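Local coordinates for protein HP0958 (Helicobacter pylori, PDB 3NA7) that probably acts in flagellar biogenesis as an export chaperone and post-transcriptional regulator, combining a kinked coiled-coil hairpin with a zinc-ribbon domain, at residues Ile184-Ser192 against Pro226-Ala234; Gln9-Ile20 against Ile162-Thr173. All coordinates share one frame; numbering follows the deposited sequence.

Contact 1: residues Ile184-Ser192 against Pro226-Ala234. With ZN (zinc ion), chain B.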
loop_
_atom_site.group_PDB
_atom_site.type_symbol
_atom_site.label_atom_id
_atom_site.label_comp_id
_atom_site.label_asym_id
_atom_site.label_seq_id
_atom_site.Cartn_x
_atom_site.Cartn_y
_atom_site.Cartn_z
ATOM N N ILE A 184 -31.304 -7.360 -4.827
ATOM C CA ILE A 184 -30.852 -5.972 -4.731
ATOM C C ILE A 184 -29.514 -5.851 -3.999
ATOM O O ILE A 184 -28.645 -5.060 -4.384
ATOM C CB ILE A 184 -31.974 -5.028 -4.188
ATOM C CG1 ILE A 184 -32.982 -4.758 -5.320
ATOM C CG2 ILE A 184 -31.365 -3.719 -3.635
ATOM C CD1 ILE A 184 -34.470 -4.679 -4.926
ATOM N N ARG A 185 -29.333 -6.659 -2.965
ATOM C CA ARG A 185 -28.105 -6.625 -2.174
ATOM C C ARG A 185 -26.835 -6.992 -2.980
ATOM O O ARG A 185 -25.733 -6.463 -2.719
ATOM C CB ARG A 185 -28.262 -7.513 -0.940
ATOM C CG ARG A 185 -27.059 -7.509 -0.041
ATOM C CD ARG A 185 -27.352 -8.121 1.303
ATOM N NE ARG A 185 -26.109 -8.566 1.931
ATOM C CZ ARG A 185 -25.791 -9.830 2.216
ATOM N NH1 ARG A 185 -26.629 -10.828 1.957
ATOM N NH2 ARG A 185 -24.626 -10.087 2.795
ATOM N N ARG A 186 -26.992 -7.883 -3.960
ATOM C CA ARG A 186 -25.913 -8.221 -4.886
ATOM C C ARG A 186 -25.152 -6.974 -5.351
ATOM O O ARG A 186 -23.919 -6.913 -5.219
ATOM C CB ARG A 186 -26.466 -8.979 -6.090
ATOM C CG ARG A 186 -25.406 -9.612 -6.954
ATOM C CD ARG A 186 -26.036 -10.510 -7.991
ATOM N NE ARG A 186 -25.104 -10.843 -9.066
ATOM C CZ ARG A 186 -24.215 -11.836 -9.013
ATOM N NH1 ARG A 186 -24.114 -12.612 -7.933
ATOM N NH2 ARG A 186 -23.423 -12.068 -10.049
ATOM N N TRP A 187 -25.884 -5.982 -5.868
ATOM C CA TRP A 187 -25.272 -4.737 -6.361
ATOM C C TRP A 187 -25.247 -3.600 -5.337
ATOM O O TRP A 187 -24.290 -2.830 -5.299
ATOM C CB TRP A 187 -25.911 -4.263 -7.687
ATOM C CG TRP A 187 -27.347 -3.742 -7.562
ATOM C CD1 TRP A 187 -28.502 -4.457 -7.750
ATOM C CD2 TRP A 187 -27.761 -2.398 -7.234
ATOM N NE1 TRP A 187 -29.600 -3.647 -7.552
ATOM C CE2 TRP A 187 -29.176 -2.382 -7.244
ATOM C CE3 TRP A 187 -27.074 -1.209 -6.939
ATOM C CZ2 TRP A 187 -29.913 -1.231 -6.952
ATOM C CZ3 TRP A 187 -27.815 -0.058 -6.662
ATOM C CH2 TRP A 187 -29.214 -0.085 -6.656
ATOM N N ALA A 188 -26.291 -3.485 -4.518
ATOM C CA ALA A 188 -26.453 -2.309 -3.652
ATOM C C ALA A 188 -25.841 -2.464 -2.256
ATOM O O ALA A 188 -25.701 -1.488 -1.519
ATOM C CB ALA A 188 -27.935 -1.939 -3.550
ATOM N N LYS A 189 -25.473 -3.694 -1.913
ATOM C CA LYS A 189 -24.897 -4.041 -0.597
ATOM C C LYS A 189 -25.739 -3.536 0.594
ATOM O O LYS A 189 -26.909 -3.922 0.750
ATOM C CB LYS A 189 -23.414 -3.613 -0.461
ATOM C CG LYS A 189 -22.641 -3.392 -1.767
ATOM C CD LYS A 189 -22.183 -4.677 -2.437
ATOM C CE LYS A 189 -21.261 -4.345 -3.617
ATOM N NZ LYS A 189 -21.251 -5.443 -4.634
ATOM N N ASN A 190 -25.156 -2.677 1.425
ATOM C CA ASN A 190 -25.847 -2.229 2.623
ATOM C C ASN A 190 -26.518 -0.881 2.442
ATOM O O ASN A 190 -26.855 -0.214 3.418
ATOM C CB ASN A 190 -24.918 -2.239 3.836
ATOM C CG ASN A 190 -24.401 -3.628 4.159
ATOM O OD1 ASN A 190 -25.142 -4.626 4.130
ATOM N ND2 ASN A 190 -23.113 -3.703 4.467
ATOM N N THR A 191 -26.702 -0.485 1.185
ATOM C CA THR A 191 -27.613 0.600 0.840
ATOM C C THR A 191 -28.849 0.014 0.163
ATOM O O THR A 191 -29.510 0.690 -0.621
ATOM C CB THR A 191 -26.959 1.659 -0.091
ATOM O OG1 THR A 191 -26.942 1.179 -1.440
ATOM C CG2 THR A 191 -25.527 1.993 0.368
ATOM N N SER A 192 -29.124 -1.261 0.447
ATOM C CA SER A 192 -30.250 -2.001 -0.166
ATOM C C SER A 192 -31.605 -1.494 0.293
ATOM O O SER A 192 -32.530 -1.392 -0.513
ATOM C CB SER A 192 -30.139 -3.501 0.123
ATOM O OG SER A 192 -29.108 -4.088 -0.664
ATOM N N PRO A 226 -37.915 4.147 -8.190
ATOM C CA PRO A 226 -38.031 3.931 -9.632
ATOM C C PRO A 226 -36.773 4.320 -10.419
ATOM O O PRO A 226 -36.668 4.006 -11.607
ATOM C CB PRO A 226 -39.218 4.819 -10.014
ATOM C CG PRO A 226 -39.155 5.957 -9.027
ATOM C CD PRO A 226 -38.653 5.343 -7.736
ATOM N N TYR A 227 -35.826 4.999 -9.772
ATOM C CA TYR A 227 -34.577 5.374 -10.446
ATOM C C TYR A 227 -33.471 4.349 -10.274
ATOM O O TYR A 227 -32.700 4.110 -11.215
ATOM C CB TYR A 227 -34.095 6.755 -10.006
ATOM C CG TYR A 227 -35.211 7.766 -9.844
ATOM C CD1 TYR A 227 -36.031 8.117 -10.923
ATOM C CD2 TYR A 227 -35.461 8.355 -8.615
ATOM C CE1 TYR A 227 -37.068 9.041 -10.777
ATOM C CE2 TYR A 227 -36.495 9.288 -8.459
ATOM C CZ TYR A 227 -37.289 9.630 -9.543
ATOM O OH TYR A 227 -38.302 10.557 -9.394
ATOM N N CYS A 228 -33.389 3.716 -9.103
ATOM C CA CYS A 228 -32.258 2.805 -8.851
ATOM C C CYS A 228 -32.611 1.401 -8.379
ATOM O O CYS A 228 -31.771 0.520 -8.442
ATOM C CB CYS A 228 -31.278 3.423 -7.852
ATOM S SG CYS A 228 -32.022 3.499 -6.254
ATOM N N GLY A 229 -33.823 1.193 -7.887
ATOM C CA GLY A 229 -34.296 -0.166 -7.604
ATOM C C GLY A 229 -34.281 -0.532 -6.131
ATOM O O GLY A 229 -34.779 -1.583 -5.748
ATOM N N ARG A 230 -33.706 0.338 -5.303
ATOM C CA ARG A 230 -33.642 0.107 -3.864
ATOM C C ARG A 230 -35.036 0.007 -3.213
ATOM O O ARG A 230 -36.017 0.540 -3.738
ATOM C CB ARG A 230 -32.829 1.234 -3.213
ATOM C CG ARG A 230 -31.351 1.219 -3.591
ATOM C CD ARG A 230 -30.610 2.390 -2.975
ATOM N NE ARG A 230 -29.165 2.227 -3.080
ATOM C CZ ARG A 230 -28.424 2.750 -4.053
ATOM N NH1 ARG A 230 -28.982 3.494 -5.003
ATOM N NH2 ARG A 230 -27.118 2.554 -4.067
ATOM N N ILE A 231 -35.104 -0.675 -2.069
ATOM C CA ILE A 231 -36.287 -0.670 -1.229
ATOM C C ILE A 231 -36.350 0.636 -0.414
ATOM O O ILE A 231 -35.347 1.060 0.168
ATOM C CB ILE A 231 -36.300 -1.871 -0.269
ATOM C CG1 ILE A 231 -36.363 -3.183 -1.047
ATOM C CG2 ILE A 231 -37.483 -1.775 0.709
ATOM C CD1 ILE A 231 -35.899 -4.378 -0.231
ATOM N N LEU A 232 -37.535 1.250 -0.391
ATOM C CA LEU A 232 -37.796 2.529 0.294
ATOM C C LEU A 232 -38.838 2.415 1.404
ATOM O O LEU A 232 -39.847 1.727 1.252
ATOM C CB LEU A 232 -38.313 3.563 -0.705
ATOM C CG LEU A 232 -37.342 4.456 -1.467
ATOM C CD1 LEU A 232 -38.134 5.288 -2.459
ATOM C CD2 LEU A 232 -36.570 5.334 -0.510
ATOM N N TYR A 233 -38.600 3.096 2.517
ATOM C CA TYR A 233 -39.629 3.216 3.545
ATOM C C TYR A 233 -39.577 4.536 4.304
ATOM O O TYR A 233 -38.509 5.115 4.480
ATOM C CB TYR A 233 -39.590 2.033 4.519
ATOM C CG TYR A 233 -38.463 2.036 5.523
ATOM C CD1 TYR A 233 -38.698 2.325 6.870
ATOM C CD2 TYR A 233 -37.163 1.721 5.138
ATOM C CE1 TYR A 233 -37.653 2.308 7.806
ATOM C CE2 TYR A 233 -36.119 1.703 6.056
ATOM C CZ TYR A 233 -36.362 1.998 7.382
ATOM O OH TYR A 233 -35.305 1.973 8.270
ATOM N N ALA A 234 -40.747 5.003 4.728
ATOM C CA ALA A 234 -40.842 6.151 5.624
ATOM C C ALA A 234 -40.601 5.682 7.049
ATOM O O ALA A 234 -41.277 4.768 7.520
ATOM C CB ALA A 234 -42.201 6.782 5.516
HETATM ZN ZN ZN B . -33.097 5.607 -5.620
#
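The hydroxyl of Thr191 is gripped side-on by Arg230, whose NE and NH2 each donate to the single atom OG1. Both bonds lie close to the guanidinium plane, and NE to OG1 measures 3.0 Å. The same hydroxyl donates to Ala188 O at 2.9 Å, in the carbonyl plane and on a lone pair, a bond that fixes it against the last turn of helix 175-188. With chi1 at 79°, OG1 stands between the backbone N and the carbonyl carbon of Thr191, where it meets both Ala188 O and the arginine. A third and weaker bond runs from Arg230 NE to Thr191 O.

Arg230 reaches this corner on a chain extended from CG to NE. Trp187 CZ3 lies over one face of the guanidinium, 3.7 Å from NH2; the two planes stand 70° apart, so this is no parallel stack. Trp187 CH2 also meets Cys228 CB at 4.2 Å, while Ile184 CD1 packs on Gly229 O. The indole itself lies over Ala188 CB and Ile184 O of its own helix. Beside the arginine, Ile231 N donates to Ser192 O at 3.1 Å, at the start of the pairing between parallel strands 193-195 and 231-233.

Cys228 SG binds zinc together with Cys201, Cys204 and Cys225, completing the four-cysteine site of the zinc ribbon. Arg230 NH1 points a weak bond at that sulfur, 3.3 Å away. The guanidinium thus spans from the helix end to a metal ligand, and its positive charge would probably offset part of the negative charge that the thiolates place around the zinc.

Contact 2: residues Gln9-Ile20 against Ile162-Thr173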
loop_
_atom_site.group_PDB
_atom_site.type_symbol
_atom_site.label_atom_id
_atom_site.label_comp_id
_atom_site.label_asym_id
_atom_site.label_seq_id
_atom_site.Cartn_x
_atom_site.Cartn_y
_atom_site.Cartn_z
ATOM N N GLN A 9 -39.348 -7.308 8.536
ATOM C CA GLN A 9 -38.486 -8.491 8.513
ATOM C C GLN A 9 -37.163 -8.261 7.810
ATOM O O GLN A 9 -36.144 -8.719 8.283
ATOM C CB GLN A 9 -39.209 -9.684 7.900
ATOM C CG GLN A 9 -39.908 -10.543 8.935
ATOM C CD GLN A 9 -40.768 -11.619 8.298
ATOM O OE1 GLN A 9 -41.643 -11.328 7.482
ATOM N NE2 GLN A 9 -40.533 -12.868 8.685
ATOM N N LEU A 10 -37.202 -7.542 6.693
ATOM C CA LEU A 10 -36.019 -7.186 5.910
ATOM C C LEU A 10 -35.167 -6.129 6.590
ATOM O O LEU A 10 -33.936 -6.135 6.437
ATOM C CB LEU A 10 -36.418 -6.670 4.522
ATOM C CG LEU A 10 -37.109 -7.668 3.591
ATOM C CD1 LEU A 10 -37.100 -7.172 2.144
ATOM C CD2 LEU A 10 -36.435 -9.011 3.682
ATOM N N ILE A 11 -35.808 -5.208 7.316
ATOM C CA ILE A 11 -35.058 -4.221 8.102
ATOM C C ILE A 11 -34.243 -4.929 9.177
ATOM O O ILE A 11 -33.050 -4.674 9.286
ATOM C CB ILE A 11 -35.937 -3.062 8.671
ATOM C CG1 ILE A 11 -36.408 -2.152 7.532
ATOM C CG2 ILE A 11 -35.133 -2.211 9.708
ATOM C CD1 ILE A 11 -37.685 -1.351 7.824
ATOM N N GLU A 12 -34.851 -5.836 9.942
ATOM C CA GLU A 12 -34.067 -6.620 10.913
ATOM C C GLU A 12 -32.910 -7.358 10.240
ATOM O O GLU A 12 -31.797 -7.312 10.736
ATOM C CB GLU A 12 -34.905 -7.642 11.688
ATOM C CG GLU A 12 -36.203 -7.126 12.294
ATOM C CD GLU A 12 -36.707 -8.006 13.431
ATOM O OE1 GLU A 12 -36.228 -7.829 14.578
ATOM O OE2 GLU A 12 -37.587 -8.856 13.181
ATOM N N ILE A 13 -33.163 -8.037 9.120
ATOM C CA ILE A 13 -32.094 -8.799 8.479
ATOM C C ILE A 13 -30.971 -7.882 7.980
ATOM O O ILE A 13 -29.804 -8.196 8.161
ATOM C CB ILE A 13 -32.603 -9.713 7.331
ATOM C CG1 ILE A 13 -33.547 -10.786 7.880
ATOM C CG2 ILE A 13 -31.415 -10.387 6.593
ATOM C CD1 ILE A 13 -34.587 -11.241 6.877
ATOM N N SER A 14 -31.341 -6.761 7.359
ATOM C CA SER A 14 -30.385 -5.842 6.749
ATOM C C SER A 14 -29.497 -5.199 7.801
ATOM O O SER A 14 -28.347 -4.859 7.516
ATOM C CB SER A 14 -31.093 -4.750 5.946
ATOM O OG SER A 14 -31.619 -3.742 6.805
ATOM N N HIS A 15 -30.022 -5.040 9.011
ATOM C CA HIS A 15 -29.199 -4.549 10.114
ATOM C C HIS A 15 -28.147 -5.552 10.575
ATOM O O HIS A 15 -27.039 -5.156 10.961
ATOM C CB HIS A 15 -30.047 -4.020 11.286
ATOM C CG HIS A 15 -30.550 -2.627 11.068
ATOM N ND1 HIS A 15 -31.876 -2.276 11.228
ATOM C CD2 HIS A 15 -29.908 -1.506 10.660
ATOM C CE1 HIS A 15 -32.025 -0.998 10.929
ATOM N NE2 HIS A 15 -30.846 -0.505 10.588
ATOM N N LEU A 16 -28.491 -6.838 10.545
ATOM C CA LEU A 16 -27.525 -7.889 10.887
ATOM C C LEU A 16 -26.461 -8.037 9.795
ATOM O O LEU A 16 -25.305 -8.310 10.092
ATOM C CB LEU A 16 -28.217 -9.229 11.130
ATOM C CG LEU A 16 -29.198 -9.346 12.303
ATOM C CD1 LEU A 16 -29.771 -10.738 12.323
ATOM C CD2 LEU A 16 -28.546 -9.051 13.635
ATOM N N ASP A 17 -26.841 -7.849 8.535
ATOM C CA ASP A 17 -25.855 -7.809 7.458
ATOM C C ASP A 17 -24.858 -6.658 7.649
ATOM O O ASP A 17 -23.660 -6.854 7.479
ATOM C CB ASP A 17 -26.520 -7.728 6.088
ATOM C CG ASP A 17 -26.999 -9.090 5.582
ATOM O OD1 ASP A 17 -26.360 -10.127 5.875
ATOM O OD2 ASP A 17 -28.030 -9.126 4.878
ATOM N N LYS A 18 -25.365 -5.472 8.001
ATOM C CA LYS A 18 -24.530 -4.289 8.257
ATOM C C LYS A 18 -23.614 -4.509 9.439
ATOM O O LYS A 18 -22.468 -4.056 9.412
ATOM C CB LYS A 18 -25.375 -3.035 8.517
ATOM C CG LYS A 18 -26.163 -2.531 7.336
ATOM C CD LYS A 18 -26.973 -1.307 7.751
ATOM C CE LYS A 18 -27.948 -0.876 6.665
ATOM N NZ LYS A 18 -28.571 0.448 6.955
ATOM N N GLU A 19 -24.112 -5.194 10.471
ATOM C CA GLU A 19 -23.284 -5.553 11.628
ATOM C C GLU A 19 -22.104 -6.401 11.220
ATOM O O GLU A 19 -20.966 -6.084 11.549
ATOM C CB GLU A 19 -24.088 -6.299 12.695
ATOM C CG GLU A 19 -24.952 -5.403 13.567
ATOM C CD GLU A 19 -25.268 -6.032 14.932
ATOM O OE1 GLU A 19 -24.395 -6.013 15.850
ATOM O OE2 GLU A 19 -26.400 -6.533 15.085
ATOM N N ILE A 20 -22.374 -7.496 10.515
ATOM C CA ILE A 20 -21.317 -8.356 10.004
ATOM C C ILE A 20 -20.294 -7.563 9.194
ATOM O O ILE A 20 -19.098 -7.696 9.417
ATOM C CB ILE A 20 -21.866 -9.537 9.188
ATOM C CG1 ILE A 20 -22.667 -10.455 10.112
ATOM C CG2 ILE A 20 -20.704 -10.279 8.478
ATOM C CD1 ILE A 20 -23.423 -11.572 9.462
ATOM N N ILE A 162 -23.678 -13.311 14.809
ATOM C CA ILE A 162 -24.588 -12.472 14.013
ATOM C C ILE A 162 -25.185 -13.291 12.833
ATOM O O ILE A 162 -26.398 -13.318 12.662
ATOM C CB ILE A 162 -23.946 -11.142 13.548
ATOM C CG1 ILE A 162 -23.501 -10.286 14.771
ATOM C CG2 ILE A 162 -24.932 -10.327 12.729
ATOM C CD1 ILE A 162 -22.424 -9.205 14.461
ATOM N N PHE A 163 -24.352 -14.013 12.086
ATOM C CA PHE A 163 -24.852 -14.822 10.983
ATOM C C PHE A 163 -25.871 -15.893 11.434
ATOM O O PHE A 163 -26.911 -16.054 10.816
ATOM C CB PHE A 163 -23.716 -15.453 10.165
ATOM C CG PHE A 163 -24.187 -16.041 8.872
ATOM C CD1 PHE A 163 -24.388 -15.226 7.753
ATOM C CD2 PHE A 163 -24.475 -17.398 8.780
ATOM C CE1 PHE A 163 -24.855 -15.768 6.561
ATOM C CE2 PHE A 163 -24.942 -17.959 7.585
ATOM C CZ PHE A 163 -25.132 -17.144 6.482
ATOM N N LYS A 164 -25.566 -16.603 12.513
ATOM C CA LYS A 164 -26.507 -17.555 13.114
ATOM C C LYS A 164 -27.883 -16.910 13.387
ATOM O O LYS A 164 -28.915 -17.529 13.125
ATOM C CB LYS A 164 -25.889 -18.164 14.380
ATOM C CG LYS A 164 -26.821 -18.956 15.274
ATOM C CD LYS A 164 -26.928 -20.426 14.877
ATOM C CE LYS A 164 -27.804 -21.180 15.870
ATOM N NZ LYS A 164 -28.726 -22.099 15.147
ATOM N N LYS A 165 -27.886 -15.665 13.873
ATOM C CA LYS A 165 -29.121 -14.884 14.087
ATOM C C LYS A 165 -29.821 -14.595 12.772
ATOM O O LYS A 165 -31.047 -14.642 12.697
ATOM C CB LYS A 165 -28.838 -13.534 14.780
ATOM C CG LYS A 165 -28.773 -13.568 16.322
ATOM C CD LYS A 165 -28.349 -12.197 16.922
ATOM C CE LYS A 165 -29.493 -11.159 16.954
ATOM N NZ LYS A 165 -29.039 -9.810 17.449
ATOM N N LYS A 166 -29.033 -14.270 11.747
ATOM C CA LYS A 166 -29.557 -14.033 10.414
ATOM C C LYS A 166 -30.270 -15.289 9.886
ATOM O O LYS A 166 -31.378 -15.185 9.344
ATOM C CB LYS A 166 -28.455 -13.580 9.448
ATOM C CG LYS A 166 -28.983 -13.163 8.068
ATOM C CD LYS A 166 -27.875 -13.045 7.009
ATOM C CE LYS A 166 -28.512 -12.863 5.645
ATOM N NZ LYS A 166 -27.602 -12.292 4.642
ATOM N N GLU A 167 -29.650 -16.457 10.073
ATOM C CA GLU A 167 -30.236 -17.723 9.647
ATOM C C GLU A 167 -31.636 -17.848 10.248
ATOM O O GLU A 167 -32.609 -18.062 9.519
ATOM C CB GLU A 167 -29.375 -18.917 10.074
ATOM C CG GLU A 167 -28.012 -19.010 9.387
ATOM C CD GLU A 167 -27.180 -20.198 9.856
ATOM O OE1 GLU A 167 -27.036 -20.407 11.078
ATOM O OE2 GLU A 167 -26.665 -20.932 8.998
ATOM N N ASP A 168 -31.717 -17.682 11.571
ATOM C CA ASP A 168 -32.976 -17.758 12.314
ATOM C C ASP A 168 -34.013 -16.800 11.762
ATOM O O ASP A 168 -35.142 -17.217 11.498
ATOM C CB ASP A 168 -32.754 -17.501 13.807
ATOM C CG ASP A 168 -31.952 -18.604 14.484
ATOM O OD1 ASP A 168 -31.908 -19.737 13.952
ATOM O OD2 ASP A 168 -31.362 -18.341 15.563
ATOM N N LEU A 169 -33.633 -15.541 11.544
ATOM C CA LEU A 169 -34.547 -14.565 10.921
ATOM C C LEU A 169 -34.967 -14.912 9.470
ATOM O O LEU A 169 -36.131 -14.750 9.099
ATOM C CB LEU A 169 -33.985 -13.143 10.987
ATOM C CG LEU A 169 -34.033 -12.254 12.257
ATOM C CD1 LEU A 169 -33.462 -12.894 13.554
ATOM C CD2 LEU A 169 -33.334 -10.913 11.978
ATOM N N VAL A 170 -34.023 -15.384 8.655
ATOM C CA VAL A 170 -34.287 -15.648 7.229
ATOM C C VAL A 170 -35.268 -16.818 7.093
ATOM O O VAL A 170 -36.145 -16.808 6.250
ATOM C CB VAL A 170 -32.997 -15.986 6.443
ATOM C CG1 VAL A 170 -33.356 -16.595 5.089
ATOM C CG2 VAL A 170 -32.119 -14.734 6.250
ATOM N N GLU A 171 -35.108 -17.788 7.971
ATOM C CA GLU A 171 -35.900 -18.986 8.015
ATOM C C GLU A 171 -37.365 -18.656 8.246
ATOM O O GLU A 171 -38.232 -19.397 7.778
ATOM C CB GLU A 171 -35.350 -19.918 9.114
ATOM C CG GLU A 171 -35.841 -21.357 9.049
ATOM C CD GLU A 171 -37.049 -21.606 9.932
ATOM O OE1 GLU A 171 -36.892 -21.495 11.164
ATOM O OE2 GLU A 171 -38.147 -21.933 9.405
ATOM N N LYS A 172 -37.633 -17.545 8.938
ATOM C CA LYS A 172 -38.994 -17.081 9.200
ATOM C C LYS A 172 -39.511 -16.126 8.125
ATOM O O LYS A 172 -40.616 -15.618 8.254
ATOM C CB LYS A 172 -39.097 -16.342 10.548
ATOM C CG LYS A 172 -38.635 -17.067 11.799
ATOM C CD LYS A 172 -38.834 -16.129 12.990
ATOM C CE LYS A 172 -37.756 -16.283 14.073
ATOM N NZ LYS A 172 -37.871 -17.552 14.865
ATOM N N THR A 173 -38.718 -15.851 7.090
ATOM C CA THR A 173 -39.094 -14.847 6.071
ATOM C C THR A 173 -39.602 -15.508 4.782
ATOM O O THR A 173 -38.998 -16.452 4.289
ATOM C CB THR A 173 -37.908 -13.907 5.709
ATOM O OG1 THR A 173 -37.291 -13.418 6.903
ATOM C CG2 THR A 173 -38.377 -12.743 4.913
#
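Helices 9-20 and 162-171 run antiparallel, their axes 9.5 Å apart at closest approach and 162° between directions, with Ile13 nearest Lys166 and Leu16 nearest Ile162 along the backbone. Between them is knobs-into-holes packing of the coiled-coil kind: Leu16 is the knob, set among Ile162, Lys165, Lys166 and Leu169. Its two methyls divide the work. The side chains of Leu16 and Leu169 cross at about a right angle, with Leu16 CD1 3.6 Å from Leu169 CD2, whereas Leu16 CD2 lies by Ile162 CG2 and the CE-NZ end of Lys165.

One layer on, Ile13 and Leu169 slide past each other in opposite directions, CG1 against CB, and Ile13 CD1 continues to Val170 CG2 and Thr173 OG1. At the other end Ile20 CG1 presses on Ile162 CG2 at 3.5 Å, a tight carbon contact, and Ile20 CD1 comes to the edge of the Phe163 ring.

Lys166 flanks this apolar seam. Its CG is anti to the backbone N (chi1 -173°) and begins an extended chain that carries its methylenes past Ile13 CG2, the two side chains crossing at about a right angle, and brings NZ into a salt bridge with Asp17. That bridge is 2.8 Å from NZ to OD1, on the syn lone pair; the bond to OD2 is weak. Tyr181 of helix 175-188 also hydrogen-bonds Asp17 OD2, tying the carboxylate to a third helix.

At the C-terminal end of segment 162-173, Thr173 OG1 donates back to Leu169 O, and Gln9 NE2 makes a weak bond to Lys172 O, 2.8 Å away.

Overall arrangement
The centres of the two contacts lie about 16 Å apart, on the same side of the chain's centre, about 32 and 34 Å from it. They come in series: contact 2 joins helix 4-22 to the end of helix 91-171, then helix 175-188 follows and opens contact 1 against the zinc ribbon. They touch directly. Arg185 NH2 forms a long, weak ion pair with Asp17 OD1 while its NH1 lies close to Lys166 NZ, a like charge, with Asp17 beside both; Tyr233 packs on Ile11, and Asn190 on Lys18. Helix 4-22 is thus packed against both the helix 91-171 arm and strand 231-233, joining the base of the coiled-coil hairpin to the zinc-ribbon domain.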